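Local structure of glycosylation Associate Protein 2 (6OYC) at residues Phe87-Lys92 and Gln108-Ser113; Ile119-Lys124 and Gly264-Phe269; Thr286-Val291 and Leu355-Phe360. The protein probably takes part, with its partners in the Gap123 complex, in the glycosylation and secretion of a surface protein through the accessory Sec system. One frame throughout, in Å; residues are numbered along the deposited sequence.

Contact 1. Residues Phe87-Lys92 and Gln108-Ser113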
loop_
_atom_site.group_PDB
_atom_site.type_symbol
_atom_site.label_atom_id
_atom_site.label_comp_id
_atom_site.label_asym_id
_atom_site.label_seq_id
_atom_site.Cartn_x
_atom_site.Cartn_y
_atom_site.Cartn_z
ATOM N N PHE B 87 20.393 -5.703 4.105
ATOM C CA PHE B 87 19.980 -6.687 5.092
ATOM C C PHE B 87 21.081 -6.921 6.112
ATOM O O PHE B 87 22.261 -7.014 5.762
ATOM C CB PHE B 87 19.579 -7.993 4.384
ATOM C CG PHE B 87 18.362 -7.834 3.543
ATOM C CD1 PHE B 87 18.456 -7.296 2.260
ATOM C CD2 PHE B 87 17.109 -8.175 4.040
ATOM C CE1 PHE B 87 17.322 -7.108 1.475
ATOM C CE2 PHE B 87 15.973 -8.001 3.259
ATOM C CZ PHE B 87 16.079 -7.464 1.968
ATOM N N TYR B 88 20.680 -7.054 7.376
ATOM C CA TYR B 88 21.616 -7.009 8.483
ATOM C C TYR B 88 21.013 -7.813 9.627
ATOM O O TYR B 88 19.787 -7.797 9.793
ATOM C CB TYR B 88 21.863 -5.549 8.892
ATOM C CG TYR B 88 22.823 -5.329 10.046
ATOM C CD1 TYR B 88 24.186 -5.172 9.815
ATOM C CD2 TYR B 88 22.362 -5.239 11.361
ATOM C CE1 TYR B 88 25.077 -4.965 10.865
ATOM C CE2 TYR B 88 23.250 -5.025 12.425
ATOM C CZ TYR B 88 24.604 -4.883 12.163
ATOM O OH TYR B 88 25.501 -4.673 13.182
ATOM N N PRO B 89 21.818 -8.543 10.397
ATOM C CA PRO B 89 21.240 -9.462 11.385
ATOM C C PRO B 89 20.426 -8.722 12.435
ATOM O O PRO B 89 20.819 -7.655 12.922
ATOM C CB PRO B 89 22.469 -10.143 11.999
ATOM C CG PRO B 89 23.533 -9.973 10.980
ATOM C CD PRO B 89 23.288 -8.630 10.378
ATOM N N LYS B 90 19.256 -9.289 12.747
ATOM C CA LYS B 90 18.419 -8.727 13.798
ATOM C C LYS B 90 19.137 -8.779 15.146
ATOM O O LYS B 90 18.972 -7.879 15.972
ATOM C CB LYS B 90 17.070 -9.461 13.847
ATOM C CG LYS B 90 16.217 -9.115 15.069
ATOM C CD LYS B 90 14.764 -9.599 14.953
ATOM C CE LYS B 90 13.794 -8.455 14.599
ATOM N NZ LYS B 90 13.633 -7.441 15.693
ATOM N N ASP B 91 19.967 -9.798 15.364
ATOM C CA ASP B 91 20.602 -10.057 16.651
ATOM C C ASP B 91 21.900 -9.285 16.858
ATOM O O ASP B 91 22.606 -9.549 17.831
ATOM C CB ASP B 91 20.862 -11.567 16.821
ATOM C CG ASP B 91 22.008 -12.092 15.928
ATOM O OD1 ASP B 91 22.536 -11.331 15.086
ATOM O OD2 ASP B 91 22.384 -13.286 16.063
ATOM N N LYS B 92 22.254 -8.373 15.961
ATOM C CA LYS B 92 23.483 -7.609 16.082
ATOM C C LYS B 92 23.158 -6.158 16.403
ATOM O O LYS B 92 22.162 -5.610 15.917
ATOM C CB LYS B 92 24.304 -7.697 14.797
ATOM C CG LYS B 92 24.916 -9.062 14.532
ATOM C CD LYS B 92 25.864 -9.485 15.657
ATOM C CE LYS B 92 26.375 -10.913 15.452
ATOM N NZ LYS B 92 27.000 -11.515 16.670
ATOM N N GLN B 108 16.764 -3.769 6.363
ATOM C CA GLN B 108 15.872 -4.774 6.922
ATOM C C GLN B 108 16.667 -5.733 7.796
ATOM O O GLN B 108 17.801 -6.103 7.477
ATOM C CB GLN B 108 15.152 -5.552 5.806
ATOM C CG GLN B 108 14.445 -4.671 4.762
ATOM C CD GLN B 108 13.261 -5.372 4.103
ATOM O OE1 GLN B 108 12.498 -6.058 4.775
ATOM N NE2 GLN B 108 13.106 -5.200 2.782
ATOM N N ARG B 109 16.071 -6.131 8.906
ATOM C CA ARG B 109 16.722 -7.026 9.846
ATOM C C ARG B 109 16.202 -8.437 9.616
ATOM O O ARG B 109 14.991 -8.645 9.515
ATOM C CB ARG B 109 16.465 -6.572 11.283
ATOM C CG ARG B 109 16.954 -5.159 11.560
ATOM C CD ARG B 109 18.477 -5.097 11.564
ATOM N NE ARG B 109 18.975 -3.890 12.227
ATOM C CZ ARG B 109 19.630 -3.880 13.388
ATOM N NH1 ARG B 109 19.888 -5.011 14.032
ATOM N NH2 ARG B 109 20.048 -2.728 13.900
ATOM N N TYR B 110 17.117 -9.396 9.509
ATOM C CA TYR B 110 16.767 -10.779 9.228
ATOM C C TYR B 110 17.241 -11.650 10.378
ATOM O O TYR B 110 18.091 -11.245 11.181
ATOM C CB TYR B 110 17.393 -11.263 7.915
ATOM C CG TYR B 110 18.903 -11.353 7.983
ATOM C CD1 TYR B 110 19.714 -10.256 7.681
ATOM C CD2 TYR B 110 19.519 -12.532 8.363
ATOM C CE1 TYR B 110 21.110 -10.360 7.739
ATOM C CE2 TYR B 110 20.886 -12.637 8.439
ATOM C CZ TYR B 110 21.683 -11.548 8.126
ATOM O OH TYR B 110 23.050 -11.709 8.216
ATOM N N ASP B 111 16.698 -12.865 10.425
ATOM C CA ASP B 111 16.982 -13.824 11.490
ATOM C C ASP B 111 18.216 -14.624 11.104
ATOM O O ASP B 111 18.149 -15.539 10.276
ATOM C CB ASP B 111 15.784 -14.731 11.734
ATOM C CG ASP B 111 16.074 -15.815 12.753
ATOM O OD1 ASP B 111 17.165 -15.788 13.376
ATOM O OD2 ASP B 111 15.202 -16.697 12.927
ATOM N N SER B 112 19.347 -14.315 11.740
ATOM C CA SER B 112 20.577 -15.001 11.378
ATOM C C SER B 112 20.544 -16.470 11.756
ATOM O O SER B 112 21.467 -17.208 11.410
ATOM C CB SER B 112 21.784 -14.319 12.024
ATOM O OG SER B 112 21.749 -14.479 13.424
ATOM N N SER B 113 19.517 -16.911 12.470
ATOM C CA SER B 113 19.385 -18.332 12.727
ATOM C C SER B 113 18.862 -19.090 11.509
ATOM O O SER B 113 19.090 -20.300 11.402
ATOM C CB SER B 113 18.476 -18.541 13.940
ATOM O OG SER B 113 18.007 -19.869 14.001
HETATM O O HOH W 1 24.164 -12.933 13.969
HETATM O O HOH W 2 19.712 -12.492 13.912
#

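Contact 2. Residues Ile119-Lys124 and Gly264-Phe269. With GOL (glycerol), chain N.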
loop_
_atom_site.group_PDB
_atom_site.type_symbol
_atom_site.label_atom_id
_atom_site.label_comp_id
_atom_site.label_asym_id
_atom_site.label_seq_id
_atom_site.Cartn_x
_atom_site.Cartn_y
_atom_site.Cartn_z
ATOM N N ILE B 119 17.361 -16.615 2.100
ATOM C CA ILE B 119 17.595 -16.985 0.709
ATOM C C ILE B 119 16.268 -17.115 -0.039
ATOM O O ILE B 119 16.107 -16.595 -1.149
ATOM C CB ILE B 119 18.411 -18.287 0.645
ATOM C CG1 ILE B 119 19.836 -18.011 1.126
ATOM C CG2 ILE B 119 18.353 -18.910 -0.779
ATOM C CD1 ILE B 119 20.526 -19.208 1.667
ATOM N N ARG B 120 15.296 -17.805 0.567
ATOM C CA ARG B 120 13.992 -17.979 -0.069
ATOM C C ARG B 120 13.297 -16.636 -0.274
ATOM O O ARG B 120 12.684 -16.398 -1.322
ATOM C CB ARG B 120 13.124 -18.912 0.788
ATOM C CG ARG B 120 11.938 -19.526 0.075
ATOM C CD ARG B 120 12.418 -20.453 -1.031
ATOM N NE ARG B 120 11.347 -21.200 -1.690
ATOM C CZ ARG B 120 11.531 -21.902 -2.810
ATOM N NH1 ARG B 120 12.731 -21.935 -3.382
ATOM N NH2 ARG B 120 10.522 -22.558 -3.360
ATOM N N GLN B 121 13.382 -15.747 0.721
ATOM C CA GLN B 121 12.784 -14.415 0.605
ATOM C C GLN B 121 13.438 -13.600 -0.508
ATOM O O GLN B 121 12.754 -12.906 -1.268
ATOM C CB GLN B 121 12.899 -13.665 1.930
ATOM C CG GLN B 121 12.063 -14.236 3.061
ATOM C CD GLN B 121 12.375 -13.555 4.400
ATOM O OE1 GLN B 121 13.532 -13.443 4.800
ATOM N NE2 GLN B 121 11.345 -13.091 5.079
ATOM N N PHE B 122 14.767 -13.634 -0.591
ATOM C CA PHE B 122 15.444 -13.042 -1.743
ATOM C C PHE B 122 14.873 -13.615 -3.040
ATOM O O PHE B 122 14.428 -12.874 -3.935
ATOM C CB PHE B 122 16.958 -13.310 -1.663
ATOM C CG PHE B 122 17.700 -12.444 -0.674
ATOM C CD1 PHE B 122 17.047 -11.435 0.036
ATOM C CD2 PHE B 122 19.069 -12.626 -0.472
ATOM C CE1 PHE B 122 17.762 -10.622 0.944
ATOM C CE2 PHE B 122 19.786 -11.833 0.432
ATOM C CZ PHE B 122 19.132 -10.838 1.143
ATOM N N TYR B 123 14.855 -14.950 -3.137
ATOM C CA TYR B 123 14.471 -15.619 -4.378
ATOM C C TYR B 123 13.085 -15.185 -4.854
ATOM O O TYR B 123 12.861 -15.008 -6.054
ATOM C CB TYR B 123 14.503 -17.134 -4.179
ATOM C CG TYR B 123 14.508 -17.912 -5.476
ATOM C CD1 TYR B 123 15.418 -17.601 -6.479
ATOM C CD2 TYR B 123 13.615 -18.955 -5.700
ATOM C CE1 TYR B 123 15.449 -18.296 -7.658
ATOM C CE2 TYR B 123 13.641 -19.668 -6.898
ATOM C CZ TYR B 123 14.563 -19.321 -7.870
ATOM O OH TYR B 123 14.620 -19.986 -9.061
ATOM N N LYS B 124 12.142 -14.994 -3.940
ATOM C CA LYS B 124 10.771 -14.770 -4.380
ATOM C C LYS B 124 10.209 -13.427 -3.951
ATOM O O LYS B 124 9.036 -13.153 -4.230
ATOM C CB LYS B 124 9.876 -15.922 -3.900
ATOM C CG LYS B 124 10.219 -17.248 -4.630
ATOM C CD LYS B 124 9.043 -18.216 -4.682
ATOM C CE LYS B 124 9.421 -19.509 -5.421
ATOM N NZ LYS B 124 8.308 -20.537 -5.393
ATOM N N GLY B 264 6.854 -12.251 1.063
ATOM C CA GLY B 264 7.214 -13.146 2.139
ATOM C C GLY B 264 7.795 -12.479 3.358
ATOM O O GLY B 264 8.488 -13.140 4.136
ATOM N N GLY B 265 7.549 -11.184 3.548
ATOM C CA GLY B 265 8.142 -10.448 4.661
ATOM C C GLY B 265 9.013 -9.267 4.268
ATOM O O GLY B 265 9.315 -8.435 5.127
ATOM N N LEU B 266 9.423 -9.138 3.010
ATOM C CA LEU B 266 10.294 -8.056 2.570
ATOM C C LEU B 266 9.545 -6.787 2.179
ATOM O O LEU B 266 10.191 -5.801 1.796
ATOM C CB LEU B 266 11.146 -8.531 1.389
ATOM C CG LEU B 266 12.405 -9.353 1.671
ATOM C CD1 LEU B 266 12.270 -10.276 2.857
ATOM C CD2 LEU B 266 12.863 -10.096 0.404
ATOM N N GLY B 267 8.215 -6.783 2.244
ATOM C CA GLY B 267 7.444 -5.576 2.011
ATOM C C GLY B 267 6.067 -5.808 1.406
ATOM O O GLY B 267 5.882 -6.673 0.542
ATOM N N THR B 268 5.094 -5.017 1.843
ATOM C CA THR B 268 3.763 -5.056 1.258
ATOM C C THR B 268 3.736 -4.220 -0.015
ATOM O O THR B 268 4.067 -3.026 0.007
ATOM C CB THR B 268 2.726 -4.538 2.258
ATOM O OG1 THR B 268 2.750 -5.354 3.443
ATOM C CG2 THR B 268 1.330 -4.578 1.639
ATOM N N PHE B 269 3.320 -4.850 -1.119
ATOM C CA PHE B 269 3.303 -4.244 -2.453
ATOM C C PHE B 269 4.728 -3.959 -2.903
ATOM O O PHE B 269 5.275 -4.696 -3.727
ATOM C CB PHE B 269 2.451 -2.964 -2.511
ATOM C CG PHE B 269 0.978 -3.196 -2.305
ATOM C CD1 PHE B 269 0.306 -4.216 -2.994
ATOM C CD2 PHE B 269 0.248 -2.386 -1.436
ATOM C CE1 PHE B 269 -1.070 -4.418 -2.816
ATOM C CE2 PHE B 269 -1.137 -2.596 -1.237
ATOM C CZ PHE B 269 -1.788 -3.609 -1.930
HETATM C C1 GOL N . 14.061 -10.515 6.850
HETATM O O1 GOL N . 14.089 -11.905 6.719
HETATM C C2 GOL N . 12.643 -10.060 6.518
HETATM O O2 GOL N . 11.689 -10.708 7.295
HETATM C C3 GOL N . 12.676 -8.508 6.715
HETATM O O3 GOL N . 11.517 -8.165 7.409
#

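Contact 3. Residues Thr286-Val291 and Leu355-Phe360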
loop_
_atom_site.group_PDB
_atom_site.type_symbol
_atom_site.label_atom_id
_atom_site.label_comp_id
_atom_site.label_asym_id
_atom_site.label_seq_id
_atom_site.Cartn_x
_atom_site.Cartn_y
_atom_site.Cartn_z
ATOM N N THR B 286 1.318 1.708 3.755
ATOM C CA THR B 286 2.178 2.875 3.696
ATOM C C THR B 286 3.523 2.474 3.128
ATOM O O THR B 286 4.006 1.364 3.352
ATOM C CB THR B 286 2.358 3.525 5.095
ATOM O OG1 THR B 286 2.933 2.574 5.994
ATOM C CG2 THR B 286 1.018 3.989 5.661
ATOM N N TYR B 287 4.122 3.387 2.376
ATOM C CA TYR B 287 5.496 3.236 1.929
ATOM C C TYR B 287 6.269 4.480 2.335
ATOM O O TYR B 287 5.776 5.600 2.177
ATOM C CB TYR B 287 5.582 3.039 0.415
ATOM C CG TYR B 287 7.019 2.940 -0.027
ATOM C CD1 TYR B 287 7.741 1.784 0.200
ATOM C CD2 TYR B 287 7.668 4.024 -0.613
ATOM C CE1 TYR B 287 9.044 1.683 -0.166
ATOM C CE2 TYR B 287 8.986 3.941 -0.986
ATOM C CZ TYR B 287 9.670 2.765 -0.758
ATOM O OH TYR B 287 10.980 2.656 -1.125
ATOM N N PHE B 288 7.486 4.295 2.842
ATOM C CA PHE B 288 8.249 5.425 3.365
ATOM C C PHE B 288 9.701 5.357 2.909
ATOM O O PHE B 288 10.354 4.323 3.077
ATOM C CB PHE B 288 8.163 5.465 4.894
ATOM C CG PHE B 288 9.153 6.399 5.551
ATOM C CD1 PHE B 288 9.005 7.781 5.455
ATOM C CD2 PHE B 288 10.203 5.890 6.302
ATOM C CE1 PHE B 288 9.913 8.643 6.088
ATOM C CE2 PHE B 288 11.105 6.740 6.942
ATOM C CZ PHE B 288 10.960 8.121 6.834
ATOM N N ASP B 289 10.194 6.457 2.346
ATOM C CA ASP B 289 11.591 6.596 1.916
ATOM C C ASP B 289 12.143 7.874 2.544
ATOM O O ASP B 289 11.703 8.980 2.164
ATOM C CB ASP B 289 11.696 6.646 0.388
ATOM C CG ASP B 289 13.145 6.605 -0.126
ATOM O OD1 ASP B 289 14.103 6.753 0.663
ATOM O OD2 ASP B 289 13.331 6.427 -1.347
ATOM N N PRO B 290 13.086 7.784 3.494
ATOM C CA PRO B 290 13.599 9.013 4.134
ATOM C C PRO B 290 14.525 9.825 3.248
ATOM O O PRO B 290 14.782 10.983 3.572
ATOM C CB PRO B 290 14.348 8.480 5.365
ATOM C CG PRO B 290 14.895 7.171 4.885
ATOM C CD PRO B 290 13.827 6.590 3.939
ATOM N N VAL B 291 15.060 9.250 2.171
ATOM C CA VAL B 291 15.904 9.951 1.201
ATOM C C VAL B 291 17.071 10.656 1.901
ATOM O O VAL B 291 17.927 9.986 2.489
ATOM C CB VAL B 291 15.052 10.902 0.340
ATOM C CG1 VAL B 291 15.839 11.399 -0.915
ATOM C CG2 VAL B 291 13.784 10.164 -0.097
ATOM N N LEU B 355 7.333 11.242 10.933
ATOM C CA LEU B 355 7.851 12.532 11.377
ATOM C C LEU B 355 8.799 12.348 12.553
ATOM O O LEU B 355 9.926 12.860 12.545
ATOM C CB LEU B 355 6.705 13.465 11.759
ATOM C CG LEU B 355 6.074 14.229 10.596
ATOM C CD1 LEU B 355 4.711 14.737 10.989
ATOM C CD2 LEU B 355 6.943 15.362 10.162
ATOM N N ALA B 356 8.356 11.595 13.568
ATOM C CA ALA B 356 9.203 11.304 14.721
ATOM C C ALA B 356 10.522 10.670 14.292
ATOM O O ALA B 356 11.601 11.130 14.681
ATOM C CB ALA B 356 8.456 10.396 15.701
ATOM N N PHE B 357 10.456 9.619 13.473
ATOM C CA PHE B 357 11.677 8.982 12.979
ATOM C C PHE B 357 12.633 9.997 12.365
ATOM O O PHE B 357 13.848 9.910 12.566
ATOM C CB PHE B 357 11.323 7.902 11.952
ATOM C CG PHE B 357 12.521 7.230 11.316
ATOM C CD1 PHE B 357 13.114 6.122 11.908
ATOM C CD2 PHE B 357 13.029 7.683 10.112
ATOM C CE1 PHE B 357 14.201 5.482 11.305
ATOM C CE2 PHE B 357 14.115 7.052 9.510
ATOM C CZ PHE B 357 14.699 5.951 10.103
ATOM N N LEU B 358 12.109 10.943 11.581
ATOM C CA LEU B 358 12.942 11.978 10.977
ATOM C C LEU B 358 13.290 13.104 11.951
ATOM O O LEU B 358 14.096 13.974 11.603
ATOM C CB LEU B 358 12.241 12.567 9.752
ATOM C CG LEU B 358 12.224 11.694 8.496
ATOM C CD1 LEU B 358 11.224 12.235 7.496
ATOM C CD2 LEU B 358 13.607 11.613 7.871
ATOM N N ASN B 359 12.716 13.084 13.157
ATOM C CA ASN B 359 12.734 14.214 14.086
ATOM C C ASN B 359 12.340 15.513 13.387
ATOM O O ASN B 359 12.960 16.562 13.567
ATOM C CB ASN B 359 14.084 14.353 14.790
ATOM C CG ASN B 359 13.931 14.813 16.233
ATOM O OD1 ASN B 359 13.413 15.905 16.505
ATOM N ND2 ASN B 359 14.352 13.965 17.169
ATOM N N PHE B 360 11.303 15.434 12.568
ATOM C CA PHE B 360 10.680 16.614 12.005
ATOM C C PHE B 360 9.474 16.991 12.852
ATOM O O PHE B 360 8.913 16.165 13.577
ATOM C CB PHE B 360 10.245 16.378 10.557
ATOM C CG PHE B 360 11.378 16.184 9.598
ATOM C CD1 PHE B 360 12.692 16.247 10.027
ATOM C CD2 PHE B 360 11.122 15.924 8.254
ATOM C CE1 PHE B 360 13.732 16.064 9.140
ATOM C CE2 PHE B 360 12.153 15.740 7.363
ATOM C CZ PHE B 360 13.467 15.811 7.807
#

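Contact 1. Residues Phe87-Lys92 and Gln108-Ser113
The Y110 ring carries P89 CA over one face, a CH-pi contact 4.0 Å from the ring centroid, while F87 C and Y88 N lie at its edge. On the other side of the strand the R109 guanidinium has Y88 CD2 over one face and K92 O near its edge; the Y88 ring presents its own edge to it, the two planes being 82° apart. These strands, 86-89 and 108-110, are the parallel pair of a beta-alpha-beta unit that closes one end of a five-stranded flavodoxin-like sheet (order 2-1-3-4-5). Y88 is gripped twice, its N donating to Q108 O (3.0 Å) and its O accepting from Y110 N; K90 N then reaches Y110 O at 2.8 Å. A bend at chi2 (-70°) swings R109 back over the type I turn P89-K92, where NH1 bonds K92 O at 3.0 Å and, weakly, P89 O. The phenol ends are held elsewhere, Y88 OH by Q68 O and Y110 OH weakly by L65 O. F87 lies alongside Q108, its CE2 3.6 Å from Q108 CB. Beyond the strands one water accepts from both D91 N (3.1 Å) and S112 N (2.9 Å).

Contact 2. Residues Ile119-Lys124 and Gly264-Phe269
Q121 on helix 115-125 and L266 in the loop after strand 251-262 carry this small contact, which joins the N-terminal flavodoxin-like domain to the segment leading into the alpha/beta-hydrolase-like domain. Of the polar interactions, the one direct hydrogen bond between the segments runs from Q121 NE2 to G264 O, 3.0 Å long and nearly straight at 171°. The acceptor lies in the plane of the Q121 amide, but NE2 approaches from above the carbonyl plane of G264, 38° out of it. A Q121 chain extended beyond CG (chi2 172°) carries the amide out from the helix to this carbonyl.

Apolar contacts lie beside the bond. The two branches of L266 divide the work: CD1 sits 3.6 Å from Q121 CB and also meets the amide carbon, whereas CD2 touches the Q121 backbone O at 3.3 Å and approaches the edge of the F122 ring.

A glycerol, probably picked up from the crystallisation medium, bridges the same groups. Its O2 takes a weak bond from Q121 NE2, and its O3 donates to G265 O at 3.2 Å; its O1 is modelled implausibly close to Q121 OE1, and that contact is doubtful.

Around the contact, I119 and F122 lie on strand 26-31 of the parallel sheet, Q121 also touches Y185 of strand 185-195, and T268 and F269 farther along the loop rest on M285 of strand 283-289.

Contact 3. Residues Thr286-Val291 and Leu355-Phe360
F357 and L358, which meet the end of strand 283-289, lie at the C-terminal end of helix 341-358, closed by the 2.7 Å backbone bond from N359 N to A356 O. With F360 N bonded to L355 O at 2.9 Å and N359 at positive phi, this is a Schellman motif. The helix packs beside the eight-stranded mixed sheet of an alpha/beta-hydrolase-like fold, and the junction itself is wholly apolar. F288 crosses F357 with the ring planes 88° apart and the centroids separated by 5.8 Å, an oblique pair whose closest atoms are F288 CE2 and F357 CD2 (3.8 Å). With CG anti to its own N (chi1 167°), F288 extends from the strand toward the helix, and L358 comes to meet it from the opposite direction, placing CD1 at the ring edge. The chain then turns at P290, an Asx turn in which D289 OD1 accepts from V291 N. F357 has a second neighbour in R103, which makes a cation-pi contact with its ring and a hydrogen bond to its carbonyl; M106 touches both phenylalanines. P290 finishes the contact: its CB approaches the edge of the F357 ring and lies 4.1 Å from L358 CD2.

How the contacts relate
Along the chain the contacts follow in series. Contact 1 is internal to the five-stranded parallel sheet, its strand 108-110 followed, after a short loop, by helix 115-125, which contact 2 ties to the loop 264-269. Their centres are about 14 Å apart, and they touch where Q108 NE2 probably bonds L266 O and where the F87 and F122 rings meet edge-to-face. Contact 3 is internal to the hydrolase-like sheet and its helix, its centre about 22 Å from each of the others, and its nearest atoms about 9 Å from contact 1 and 6 Å from contact 2. Y84 spans this interval, its O accepting from Q108 NE2 and its OH hydrogen-bonded to F288 O, consistent with a shared interface.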